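Side-chain contacts in 16S rRNA processing protein (Pseudomonas aeruginosa, PDB 2F1L), which probably acts as an accessory factor in the last stage of 30S ribosomal subunit assembly, needed for efficient processing of 16S rRNA: residues D43-L48 with K75-K80; H116-L121 with D135-T140; G120-V123 with Q129-G132; D144-K149 with Q167-I172. One frame throughout, in Å; residues are numbered along the deposited sequence. Where two conformers were deposited one is given.

Contact 1: D43-L48 with K75-K80; sequences DPLDNL and KVLAAK
Leu-45 and Leu-48 both turn from the loop 43-48 toward the segment 75-80. The CD2 methyl of Leu-45 sits 3.5 Å from the backbone O of Lys-75. The same methyl touches CD of Lys-75 at 3.9 Å, the two side chains crossing at about a right angle. Lysine suits this position because its methylenes give the leucine an apolar flank, while bends at chi2, chi3 and chi4 carry the ammonium group on to polar partners. Leu-77 serves both loop leucines, one with each branch: its CD2 lies 4.1 Å from CD2 of Leu-48, methyl to methyl, and its CD1 is a looser 4.4 Å from CG of Leu-45.

The strand 76-81 that carries Leu-77 belongs to the curled antiparallel sheet of the RimM N-terminal domain, and the loop 43-48, which follows strand 35-40 and precedes strand 53-58 in the chain, packs against it. Leu-48 also packs on Val-38, and Leu-77 on Leu-72 and Leu-49.

Further out, the shape of the loop sets the two leucines. A cis peptide precedes Pro-44; proline suits it because CD on its nitrogen makes cis cost little more than trans. Asn-47 N donates to Pro-44 O at 3.1 Å, closing a tight turn that brings both leucines to bear on the strand. CG of Leu-48 stands opposite the backbone N (chi1 178°), which carries CD2 out to Leu-77. Lys-75 NZ forms a salt bridge with Asp-182 and a hydrogen bond with Gln-167 O, while Asp-46 OD2 is bonded to Ser-171 OG.

Contact 2: H116-L121 with D135-T140; sequences HQLEGL and DHLLET
Leu-118 meets Leu-137 inside the PRC-barrel domain of RimM, where the short, weakly bonded helix 115-118 and the turn that follows it lie against the end of strand 130-138. The apolar part is a right-angled crossing of these two leucines. CD1 of Leu-118 is 3.9 Å from CD2 of Leu-137, and CB of Leu-118 is 4.1 Å from CD1 of the same partner, so both methyls of Leu-137 are engaged. Branched aliphatic residues fit this buried spot, which Trp-115 and Met-146 border from the side of Leu-137.

Glu-119 supplies the remaining contacts, none of them a hydrogen bond. Its CG presses to 3.2 Å from the backbone O of Asp-135, and OE2 comes within 3.9 Å of CB of His-136. The carboxylate and imidazole planes are 71° apart, and the touch falls on the CB methylene, not the ring.

The backbone shapes the approach: a type II beta turn runs from Leu-118 to Leu-121, with Leu-121 N bonded to Leu-118 O at 3.1 Å. Gly-120 fits its third position, where a beta carbon would crowd the carbonyl O of Glu-119.

Two histidine-carboxylate hydrogen bonds stay within their own segments. His-116 ND1, in one of two deposited conformers and therefore less certain, donates to Glu-119 OE2 from above the carboxylate plane. His-136 has chi1 at 62°, with CG between the backbone N and the carbonyl carbon; its ND1 is modelled implausibly close to Asp-135 OD2, so the detail is doubtful, but it points at that oxygen's anti lone pair.

Contact 3: G120-V123 with Q129-G132; sequences GLKV and QLLG
Val-123 exchanges two backbone hydrogen bonds with the segment 129-132. Its N donates to Gly-132 O at 2.8 Å, a fairly straight bond with 163° at the hydrogen, and its O accepts from Leu-131 N at 2.8 Å, more bent at 150°. Each acceptor also receives a CA-H contact: Lys-122 CA lies 3.5 Å from Gly-132 O, and Leu-130 CA lies 3.6 Å from Val-123 O. Both carbonyls are thus met by an N-H and by a weaker C-H. Gly-132 suits its place because its backbone angles would bring a beta carbon against the carbonyl O of Leu-131.

The side chains add apolar contacts. CG1 of Val-123, opposite the backbone N at chi1 171°, touches CD1 of Leu-131 at 3.9 Å, and CD1 of Leu-130 rests 3.8 Å from the methylene CB of Lys-122. The polar ends turn elsewhere: Gln-129 NE2 bonds Asp-125 OD2, and Lys-122 NZ has a weak bond to Ala-176 O.

These segments belong to the beta hairpin of strands 122-125 and 130-138, which lies in the PRC-barrel sheet between strand 178-181, parallel to 122-125, and strand 145-149, antiparallel to 130-138.

Contact 4: D144-K149 with Q167-I172; sequences DVMVVK and QCVLSI
No ring, amide or carboxylate takes part where Met-146 meets Val-169 and Cys-168, so the contact has neither faces nor edges and rests on the round ends of aliphatic and sulfur- or selenium-bearing side chains. Met-146 is modelled as selenomethionine, and its terminal methyl does most of the touching: CE lies 3.8 Å from CG2 of Val-169, while SE stands slightly farther from the same methyl, at 4.1 Å. CE also comes within 4.3 Å of SG of Cys-168, a looser approach. The Met-146 chain runs out from its strand and then bends at chi3 (-60°), which turns CE to lie against the valine. Val-169 presents the branch anti to its carbonyl carbon, and the two side chains meet at a slant.

A long, flexible side chain is apt here because the backbones are far apart: the CA atoms of Met-146 and Val-169 are separated by 10.3 Å. In the mixed sheet of the PRC-barrel domain, strand 145-149 is second from one margin and strand 169-173 is outermost at the other, so the contact spans the interior between strands that are not sheet neighbours. Met-179, on strand 178-181, packs on both Met-146 and Val-169, and Ile-134, Leu-137 and Leu-162 also pack on Met-146. A classic beta bulge follows Val-169, with Leu-170 and Ser-171 both facing Arg-180.

Chemically, the CE methyl is held against the Val-169 methyl and the polarisable SG of Cys-168 by dispersion and exclusion of water; with no hydrogen bond across, cohesion here depends on close fit and not on bond direction.

From the N terminus, contact 1 comes first: it closes a loop made largely of strand, within the N-terminal domain. The remaining three lie in the PRC-barrel domain. Contact 2 opens at 116-121 and contact 3 starts from the same stretch, sharing Gly-120 and Leu-121; contact 3 closes first, at 129-132, nested within the span of contact 2, which closes at 135-140, both on strand 130-138. Contact 4 follows in series, from the neighbouring strand 145-149 to strand 169-173 at one margin of the sheet, and touches both contacts 2 and 3. Although in different domains, contacts 1 and 4 touch as well, through 43-48 and Lys-75 against 167-172, which joins the two halves of the chain.

Contact 1: D43-L48 with K75-K80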
loop_
_atom_site.group_PDB
_atom_site.type_symbol
_atom_site.label_atom_id
_atom_site.label_comp_id
_atom_site.label_asym_id
_atom_site.label_seq_id
_atom_site.Cartn_x
_atom_site.Cartn_y
_atom_site.Cartn_z
ATOM N N ASP A 43 -4.819 4.034 -7.705
ATOM C CA ASP A 43 -3.401 4.260 -7.662
ATOM C C ASP A 43 -3.086 5.068 -8.899
ATOM O O ASP A 43 -3.382 4.633 -9.976
ATOM C CB ASP A 43 -2.673 2.928 -7.743
ATOM C CG ASP A 43 -1.199 3.078 -7.608
ATOM O OD1 ASP A 43 -0.732 4.234 -7.410
ATOM O OD2 ASP A 43 -0.517 2.026 -7.689
ATOM N N PRO A 44 -2.565 6.301 -8.749
ATOM C CA PRO A 44 -2.306 7.177 -7.630
ATOM C C PRO A 44 -3.580 7.469 -6.875
ATOM O O PRO A 44 -4.675 7.350 -7.452
ATOM C CB PRO A 44 -1.895 8.478 -8.317
ATOM C CG PRO A 44 -1.347 8.076 -9.606
ATOM C CD PRO A 44 -2.184 6.945 -10.016
ATOM N N LEU A 45 -3.456 7.931 -5.629
ATOM C CA LEU A 45 -4.651 8.245 -4.861
ATOM C C LEU A 45 -5.622 9.187 -5.590
ATOM O O LEU A 45 -6.845 9.059 -5.441
ATOM C CB LEU A 45 -4.286 8.858 -3.518
ATOM C CG LEU A 45 -5.357 8.847 -2.416
ATOM C CD1 LEU A 45 -5.757 7.457 -2.071
ATOM C CD2 LEU A 45 -4.800 9.534 -1.182
ATOM N N ASP A 46 -5.102 10.137 -6.362
ATOM C CA ASP A 46 -5.968 11.214 -6.863
ATOM C C ASP A 46 -6.621 10.871 -8.178
ATOM O O ASP A 46 -7.346 11.652 -8.728
ATOM C CB ASP A 46 -5.214 12.548 -6.969
ATOM C CG ASP A 46 -4.185 12.553 -8.049
ATOM O OD1 ASP A 46 -4.054 11.521 -8.734
ATOM O OD2 ASP A 46 -3.481 13.582 -8.183
ATOM N N ASN A 47 -6.366 9.672 -8.649
ATOM C CA ASN A 47 -6.815 9.220 -9.913
ATOM C C ASN A 47 -8.314 9.063 -9.970
ATOM O O ASN A 47 -8.916 9.205 -11.007
ATOM C CB ASN A 47 -6.134 7.893 -10.200
ATOM C CG ASN A 47 -6.417 7.402 -11.579
ATOM O OD1 ASN A 47 -6.186 8.121 -12.528
ATOM N ND2 ASN A 47 -6.957 6.184 -11.704
ATOM N N LEU A 48 -8.919 8.782 -8.828
ATOM C CA LEU A 48 -10.363 8.830 -8.706
ATOM C C LEU A 48 -10.981 10.087 -9.335
ATOM O O LEU A 48 -12.050 10.022 -9.909
ATOM C CB LEU A 48 -10.740 8.739 -7.229
ATOM C CG LEU A 48 -12.230 8.821 -6.882
ATOM C CD1 LEU A 48 -12.948 7.731 -7.580
ATOM C CD2 LEU A 48 -12.450 8.666 -5.448
ATOM N N LYS A 75 -5.142 12.417 3.075
ATOM C CA LYS A 75 -5.304 11.187 2.317
ATOM C C LYS A 75 -6.772 10.871 2.043
ATOM O O LYS A 75 -7.071 9.847 1.509
ATOM C CB LYS A 75 -4.619 10.042 3.038
ATOM C CG LYS A 75 -3.091 10.204 3.155
ATOM C CD LYS A 75 -2.393 9.886 1.862
ATOM C CE LYS A 75 -2.193 8.389 1.662
ATOM N NZ LYS A 75 -1.317 7.827 2.758
ATOM N N VAL A 76 -7.696 11.756 2.382
ATOM C CA VAL A 76 -9.070 11.604 1.893
ATOM C C VAL A 76 -9.352 12.633 0.841
ATOM O O VAL A 76 -8.601 13.606 0.713
ATOM C CB VAL A 76 -10.113 11.829 2.976
ATOM C CG1 VAL A 76 -9.984 10.751 4.080
ATOM C CG2 VAL A 76 -10.006 13.261 3.564
ATOM N N LEU A 77 -10.461 12.460 0.126
ATOM C CA LEU A 77 -10.831 13.396 -0.892
ATOM C C LEU A 77 -12.118 14.113 -0.532
ATOM O O LEU A 77 -12.958 13.547 0.161
ATOM C CB LEU A 77 -11.068 12.678 -2.193
ATOM C CG LEU A 77 -9.842 12.330 -3.018
ATOM C CD1 LEU A 77 -9.135 11.166 -2.380
ATOM C CD2 LEU A 77 -10.265 11.931 -4.448
ATOM N N ALA A 78 -12.279 15.331 -1.054
ATOM C CA ALA A 78 -13.581 16.022 -1.100
ATOM C C ALA A 78 -14.015 16.160 -2.554
ATOM O O ALA A 78 -13.236 16.546 -3.431
ATOM C CB ALA A 78 -13.513 17.396 -0.432
ATOM N N ALA A 79 -15.272 15.850 -2.794
ATOM C CA ALA A 79 -15.801 15.769 -4.132
ATOM C C ALA A 79 -17.091 16.566 -4.208
ATOM O O ALA A 79 -17.902 16.489 -3.293
ATOM C CB ALA A 79 -16.077 14.345 -4.457
ATOM N N LYS A 80 -17.238 17.337 -5.286
ATOM C CA LYS A 80 -18.439 18.092 -5.575
ATOM C C LYS A 80 -19.166 17.365 -6.688
ATOM O O LYS A 80 -18.627 17.210 -7.779
ATOM C CB LYS A 80 -18.092 19.531 -5.998
ATOM C CG LYS A 80 -19.305 20.470 -6.285
ATOM C CD LYS A 80 -20.042 20.900 -4.998
ATOM C CE LYS A 80 -21.317 21.751 -5.257
ATOM N NZ LYS A 80 -22.159 21.118 -6.291
#

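Contact 2: H116-L121 with D135-T140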
loop_
_atom_site.group_PDB
_atom_site.type_symbol
_atom_site.label_atom_id
_atom_site.label_comp_id
_atom_site.label_asym_id
_atom_site.label_seq_id
_atom_site.Cartn_x
_atom_site.Cartn_y
_atom_site.Cartn_z
ATOM N N HIS A 116 8.722 2.728 -17.852
ATOM C CA HIS A 116 9.749 3.596 -18.361
ATOM C C HIS A 116 9.237 5.080 -18.336
ATOM O O HIS A 116 10.041 6.010 -18.257
ATOM C CB HIS A 116 10.296 3.047 -19.720
ATOM C CG HIS A 116 10.782 1.609 -19.655
ATOM N ND1 HIS A 116 11.359 1.056 -18.527
ATOM C CD2 HIS A 116 10.790 0.626 -20.591
ATOM C CE1 HIS A 116 11.689 -0.201 -18.768
ATOM N NE2 HIS A 116 11.351 -0.487 -20.012
ATOM N N GLN A 117 7.917 5.300 -18.328
ATOM C CA GLN A 117 7.355 6.646 -18.088
ATOM C C GLN A 117 7.582 7.231 -16.670
ATOM O O GLN A 117 7.647 8.421 -16.513
ATOM C CB GLN A 117 5.858 6.628 -18.334
ATOM C CG GLN A 117 5.449 6.434 -19.763
ATOM C CD GLN A 117 3.957 6.555 -19.881
ATOM O OE1 GLN A 117 3.223 5.833 -19.207
ATOM N NE2 GLN A 117 3.494 7.509 -20.683
ATOM N N LEU A 118 7.659 6.386 -15.646
ATOM C CA LEU A 118 7.942 6.815 -14.269
ATOM C C LEU A 118 9.428 7.128 -13.987
ATOM O O LEU A 118 9.727 7.949 -13.120
ATOM C CB LEU A 118 7.434 5.754 -13.288
ATOM C CG LEU A 118 5.924 5.466 -13.433
ATOM C CD1 LEU A 118 5.532 4.328 -12.523
ATOM C CD2 LEU A 118 5.066 6.706 -13.168
ATOM N N GLU A 119 10.332 6.475 -14.720
ATOM C CA GLU A 119 11.777 6.703 -14.611
ATOM C C GLU A 119 12.124 8.159 -14.821
ATOM O O GLU A 119 11.710 8.773 -15.795
ATOM C CB GLU A 119 12.538 5.849 -15.625
ATOM C CG GLU A 119 12.848 4.473 -15.092
ATOM C CD GLU A 119 13.054 3.405 -16.158
ATOM O OE1 GLU A 119 13.476 3.711 -17.302
ATOM O OE2 GLU A 119 12.792 2.234 -15.822
ATOM N N GLY A 120 12.889 8.713 -13.900
ATOM C CA GLY A 120 13.308 10.096 -13.996
ATOM C C GLY A 120 12.377 11.069 -13.318
ATOM O O GLY A 120 12.705 12.228 -13.226
ATOM N N LEU A 121 11.226 10.620 -12.817
ATOM C CA LEU A 121 10.342 11.522 -12.082
ATOM C C LEU A 121 10.951 11.877 -10.751
ATOM O O LEU A 121 11.540 11.009 -10.067
ATOM C CB LEU A 121 8.987 10.894 -11.841
ATOM C CG LEU A 121 8.062 10.718 -13.045
ATOM C CD1 LEU A 121 6.780 10.094 -12.594
ATOM C CD2 LEU A 121 7.797 12.037 -13.692
ATOM N N ASP A 135 14.733 5.765 -10.346
ATOM C CA ASP A 135 15.762 5.221 -11.188
ATOM C C ASP A 135 15.171 4.088 -11.997
ATOM O O ASP A 135 15.413 3.990 -13.191
ATOM C CB ASP A 135 16.904 4.691 -10.324
ATOM C CG ASP A 135 18.050 4.178 -11.142
ATOM O OD1 ASP A 135 18.836 5.007 -11.602
ATOM O OD2 ASP A 135 18.163 2.955 -11.325
ATOM N N HIS A 136 14.422 3.212 -11.331
ATOM C CA HIS A 136 13.746 2.098 -12.009
ATOM C C HIS A 136 12.754 1.467 -11.054
ATOM O O HIS A 136 12.609 1.931 -9.915
ATOM C CB HIS A 136 14.708 1.047 -12.597
ATOM C CG HIS A 136 15.559 0.338 -11.586
ATOM N ND1 HIS A 136 16.692 0.906 -11.034
ATOM C CD2 HIS A 136 15.495 -0.928 -11.090
ATOM C CE1 HIS A 136 17.271 0.035 -10.216
ATOM N NE2 HIS A 136 16.560 -1.085 -10.224
ATOM N N LEU A 137 12.022 0.481 -11.568
ATOM C CA LEU A 137 10.944 -0.181 -10.852
ATOM C C LEU A 137 11.277 -1.639 -10.709
ATOM O O LEU A 137 12.035 -2.168 -11.496
ATOM C CB LEU A 137 9.598 -0.003 -11.559
ATOM C CG LEU A 137 8.980 1.309 -11.059
ATOM C CD1 LEU A 137 9.460 2.426 -11.910
ATOM C CD2 LEU A 137 7.487 1.288 -11.053
ATOM N N LEU A 138 10.740 -2.268 -9.678
ATOM C CA LEU A 138 10.964 -3.690 -9.448
ATOM C C LEU A 138 9.649 -4.423 -9.422
ATOM O O LEU A 138 8.679 -3.952 -8.871
ATOM C CB LEU A 138 11.663 -3.949 -8.114
ATOM C CG LEU A 138 13.022 -3.307 -7.849
ATOM C CD1 LEU A 138 13.467 -3.677 -6.429
ATOM C CD2 LEU A 138 14.106 -3.694 -8.843
ATOM N N GLU A 139 9.637 -5.592 -10.020
ATOM C CA GLU A 139 8.525 -6.497 -9.913
ATOM C C GLU A 139 8.832 -7.342 -8.664
ATOM O O GLU A 139 9.955 -7.801 -8.484
ATOM C CB GLU A 139 8.473 -7.276 -11.217
ATOM C CG GLU A 139 7.239 -8.125 -11.500
ATOM C CD GLU A 139 7.481 -9.030 -12.703
ATOM O OE1 GLU A 139 8.143 -8.554 -13.655
ATOM O OE2 GLU A 139 7.058 -10.210 -12.678
ATOM N N THR A 140 7.838 -7.530 -7.807
ATOM C CA THR A 140 8.032 -8.136 -6.515
ATOM C C THR A 140 7.119 -9.324 -6.202
ATOM O O THR A 140 7.196 -9.904 -5.115
ATOM C CB THR A 140 7.689 -7.134 -5.422
ATOM O OG1 THR A 140 6.266 -6.941 -5.410
ATOM C CG2 THR A 140 8.398 -5.789 -5.640
#

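Contact 3: G120-V123 with Q129-G132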
loop_
_atom_site.group_PDB
_atom_site.type_symbol
_atom_site.label_atom_id
_atom_site.label_comp_id
_atom_site.label_asym_id
_atom_site.label_seq_id
_atom_site.Cartn_x
_atom_site.Cartn_y
_atom_site.Cartn_z
ATOM N N GLY A 120 12.889 8.713 -13.900
ATOM C CA GLY A 120 13.308 10.096 -13.996
ATOM C C GLY A 120 12.377 11.069 -13.318
ATOM O O GLY A 120 12.705 12.228 -13.226
ATOM N N LEU A 121 11.226 10.620 -12.817
ATOM C CA LEU A 121 10.342 11.522 -12.082
ATOM C C LEU A 121 10.951 11.877 -10.751
ATOM O O LEU A 121 11.540 11.009 -10.067
ATOM C CB LEU A 121 8.987 10.894 -11.841
ATOM C CG LEU A 121 8.062 10.718 -13.045
ATOM C CD1 LEU A 121 6.780 10.094 -12.594
ATOM C CD2 LEU A 121 7.797 12.037 -13.692
ATOM N N LYS A 122 10.825 13.156 -10.398
ATOM C CA LYS A 122 11.234 13.647 -9.098
ATOM C C LYS A 122 10.186 13.188 -8.092
ATOM O O LYS A 122 8.995 13.297 -8.335
ATOM C CB LYS A 122 11.333 15.170 -9.107
ATOM C CG LYS A 122 12.395 15.755 -10.054
ATOM C CD LYS A 122 12.052 17.245 -10.430
ATOM C CE LYS A 122 12.455 17.702 -11.883
ATOM N NZ LYS A 122 11.286 18.447 -12.544
ATOM N N VAL A 123 10.631 12.688 -6.956
ATOM C CA VAL A 123 9.747 12.159 -5.921
ATOM C C VAL A 123 9.767 13.102 -4.723
ATOM O O VAL A 123 10.789 13.329 -4.135
ATOM C CB VAL A 123 10.236 10.773 -5.494
ATOM C CG1 VAL A 123 9.480 10.261 -4.243
ATOM C CG2 VAL A 123 10.113 9.822 -6.663
ATOM N N GLN A 129 9.705 17.864 0.624
ATOM C CA GLN A 129 11.067 17.386 0.509
ATOM C C GLN A 129 11.263 16.517 -0.721
ATOM O O GLN A 129 10.486 15.641 -0.972
ATOM C CB GLN A 129 11.445 16.575 1.765
ATOM C CG GLN A 129 11.260 17.344 3.091
ATOM C CD GLN A 129 11.775 16.587 4.319
ATOM O OE1 GLN A 129 12.635 17.087 5.032
ATOM N NE2 GLN A 129 11.240 15.387 4.569
ATOM N N LEU A 130 12.325 16.768 -1.479
ATOM C CA LEU A 130 12.697 15.965 -2.634
ATOM C C LEU A 130 13.487 14.792 -2.136
ATOM O O LEU A 130 14.599 14.953 -1.644
ATOM C CB LEU A 130 13.565 16.771 -3.605
ATOM C CG LEU A 130 14.155 15.988 -4.794
ATOM C CD1 LEU A 130 13.084 15.443 -5.718
ATOM C CD2 LEU A 130 15.077 16.852 -5.579
ATOM N N LEU A 131 12.911 13.605 -2.269
ATOM C CA LEU A 131 13.585 12.367 -1.899
ATOM C C LEU A 131 14.518 11.885 -2.981
ATOM O O LEU A 131 15.413 11.107 -2.716
ATOM C CB LEU A 131 12.558 11.275 -1.670
ATOM C CG LEU A 131 11.392 11.584 -0.724
ATOM C CD1 LEU A 131 10.525 10.331 -0.488
ATOM C CD2 LEU A 131 11.893 12.122 0.605
ATOM N N GLY A 132 14.303 12.294 -4.221
ATOM C CA GLY A 132 15.159 11.780 -5.280
ATOM C C GLY A 132 14.410 11.594 -6.568
ATOM O O GLY A 132 13.341 12.143 -6.722
#

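Contact 4: D144-K149 with Q167-I172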
loop_
_atom_site.group_PDB
_atom_site.type_symbol
_atom_site.label_atom_id
_atom_site.label_comp_id
_atom_site.label_asym_id
_atom_site.label_seq_id
_atom_site.Cartn_x
_atom_site.Cartn_y
_atom_site.Cartn_z
ATOM N N ASP A 144 4.499 -3.375 -7.292
ATOM C CA ASP A 144 5.779 -2.917 -7.798
ATOM C C ASP A 144 6.451 -1.944 -6.834
ATOM O O ASP A 144 5.785 -1.206 -6.109
ATOM C CB ASP A 144 5.576 -2.240 -9.137
ATOM C CG ASP A 144 5.102 -3.193 -10.201
ATOM O OD1 ASP A 144 5.527 -4.366 -10.161
ATOM O OD2 ASP A 144 4.319 -2.771 -11.086
ATOM N N VAL A 145 7.771 -1.933 -6.831
ATOM C CA VAL A 145 8.522 -1.036 -5.972
ATOM C C VAL A 145 9.276 -0.073 -6.832
ATOM O O VAL A 145 9.791 -0.446 -7.880
ATOM C CB VAL A 145 9.504 -1.829 -5.102
ATOM C CG1 VAL A 145 10.520 -0.912 -4.466
ATOM C CG2 VAL A 145 8.719 -2.631 -4.023
HETATM N N MSE A 146 9.354 1.170 -6.390
HETATM C CA MSE A 146 10.117 2.208 -7.070
HETATM C C MSE A 146 11.425 2.399 -6.365
HETATM O O MSE A 146 11.459 2.658 -5.176
HETATM C CB MSE A 146 9.365 3.510 -7.038
HETATM C CG MSE A 146 8.064 3.439 -7.753
HETATM SE SE MSE A 146 6.849 4.961 -7.271
HETATM C CE MSE A 146 6.590 4.764 -5.331
ATOM N N VAL A 147 12.512 2.267 -7.112
ATOM C CA VAL A 147 13.845 2.525 -6.582
ATOM C C VAL A 147 14.103 4.008 -6.781
ATOM O O VAL A 147 14.220 4.477 -7.918
ATOM C CB VAL A 147 14.955 1.663 -7.292
ATOM C CG1 VAL A 147 16.308 1.872 -6.642
ATOM C CG2 VAL A 147 14.618 0.212 -7.218
ATOM N N VAL A 148 14.161 4.734 -5.662
ATOM C CA VAL A 148 14.390 6.190 -5.642
ATOM C C VAL A 148 15.845 6.504 -5.297
ATOM O O VAL A 148 16.319 6.158 -4.209
ATOM C CB VAL A 148 13.455 6.825 -4.647
ATOM C CG1 VAL A 148 13.668 8.326 -4.629
ATOM C CG2 VAL A 148 11.994 6.509 -5.062
ATOM N N LYS A 149 16.574 7.088 -6.251
ATOM C CA LYS A 149 18.020 7.364 -6.088
ATOM C C LYS A 149 18.128 8.821 -5.672
ATOM O O LYS A 149 17.369 9.652 -6.146
ATOM C CB LYS A 149 18.824 7.111 -7.383
ATOM N N GLN A 167 -1.767 4.327 -1.332
ATOM C CA GLN A 167 -1.454 4.728 0.007
ATOM C C GLN A 167 -0.181 5.548 0.002
ATOM O O GLN A 167 0.056 6.379 0.929
ATOM C CB GLN A 167 -1.290 3.495 0.915
ATOM C CG GLN A 167 -1.107 3.853 2.385
ATOM C CD GLN A 167 -1.128 2.667 3.330
ATOM O OE1 GLN A 167 -0.886 2.846 4.517
ATOM N NE2 GLN A 167 -1.430 1.471 2.833
ATOM N N CYS A 168 0.643 5.297 -1.026
ATOM C CA CYS A 168 1.940 5.945 -1.177
ATOM C C CYS A 168 1.987 7.029 -2.271
ATOM O O CYS A 168 2.405 8.187 -2.030
ATOM C CB CYS A 168 3.012 4.913 -1.477
ATOM S SG CYS A 168 4.646 5.689 -1.649
ATOM N N VAL A 169 1.587 6.651 -3.480
ATOM C CA VAL A 169 1.661 7.576 -4.624
ATOM C C VAL A 169 0.401 8.396 -4.647
ATOM O O VAL A 169 -0.673 7.864 -4.892
ATOM C CB VAL A 169 1.811 6.832 -5.973
ATOM C CG1 VAL A 169 1.825 7.850 -7.151
ATOM C CG2 VAL A 169 3.074 6.031 -5.970
ATOM N N LEU A 170 0.512 9.689 -4.412
ATOM C CA LEU A 170 -0.704 10.521 -4.369
ATOM C C LEU A 170 -1.069 11.122 -5.735
ATOM O O LEU A 170 -2.256 11.236 -6.070
ATOM C CB LEU A 170 -0.528 11.656 -3.350
ATOM C CG LEU A 170 -0.073 11.214 -1.959
ATOM C CD1 LEU A 170 -0.167 12.330 -1.004
ATOM C CD2 LEU A 170 -0.924 10.055 -1.486
ATOM N N SER A 171 -0.051 11.559 -6.475
ATOM C CA SER A 171 -0.264 12.308 -7.706
ATOM C C SER A 171 0.961 12.111 -8.578
ATOM O O SER A 171 2.070 12.133 -8.083
ATOM C CB SER A 171 -0.401 13.818 -7.417
ATOM O OG SER A 171 -1.424 14.114 -6.476
ATOM N N ILE A 172 0.767 11.949 -9.871
ATOM C CA ILE A 172 1.886 11.838 -10.816
ATOM C C ILE A 172 1.655 12.871 -11.895
ATOM O O ILE A 172 0.619 12.859 -12.530
ATOM C CB ILE A 172 1.918 10.449 -11.483
ATOM C CG1 ILE A 172 2.163 9.392 -10.438
ATOM C CG2 ILE A 172 2.964 10.394 -12.567
ATOM C CD1 ILE A 172 2.193 7.941 -11.000
#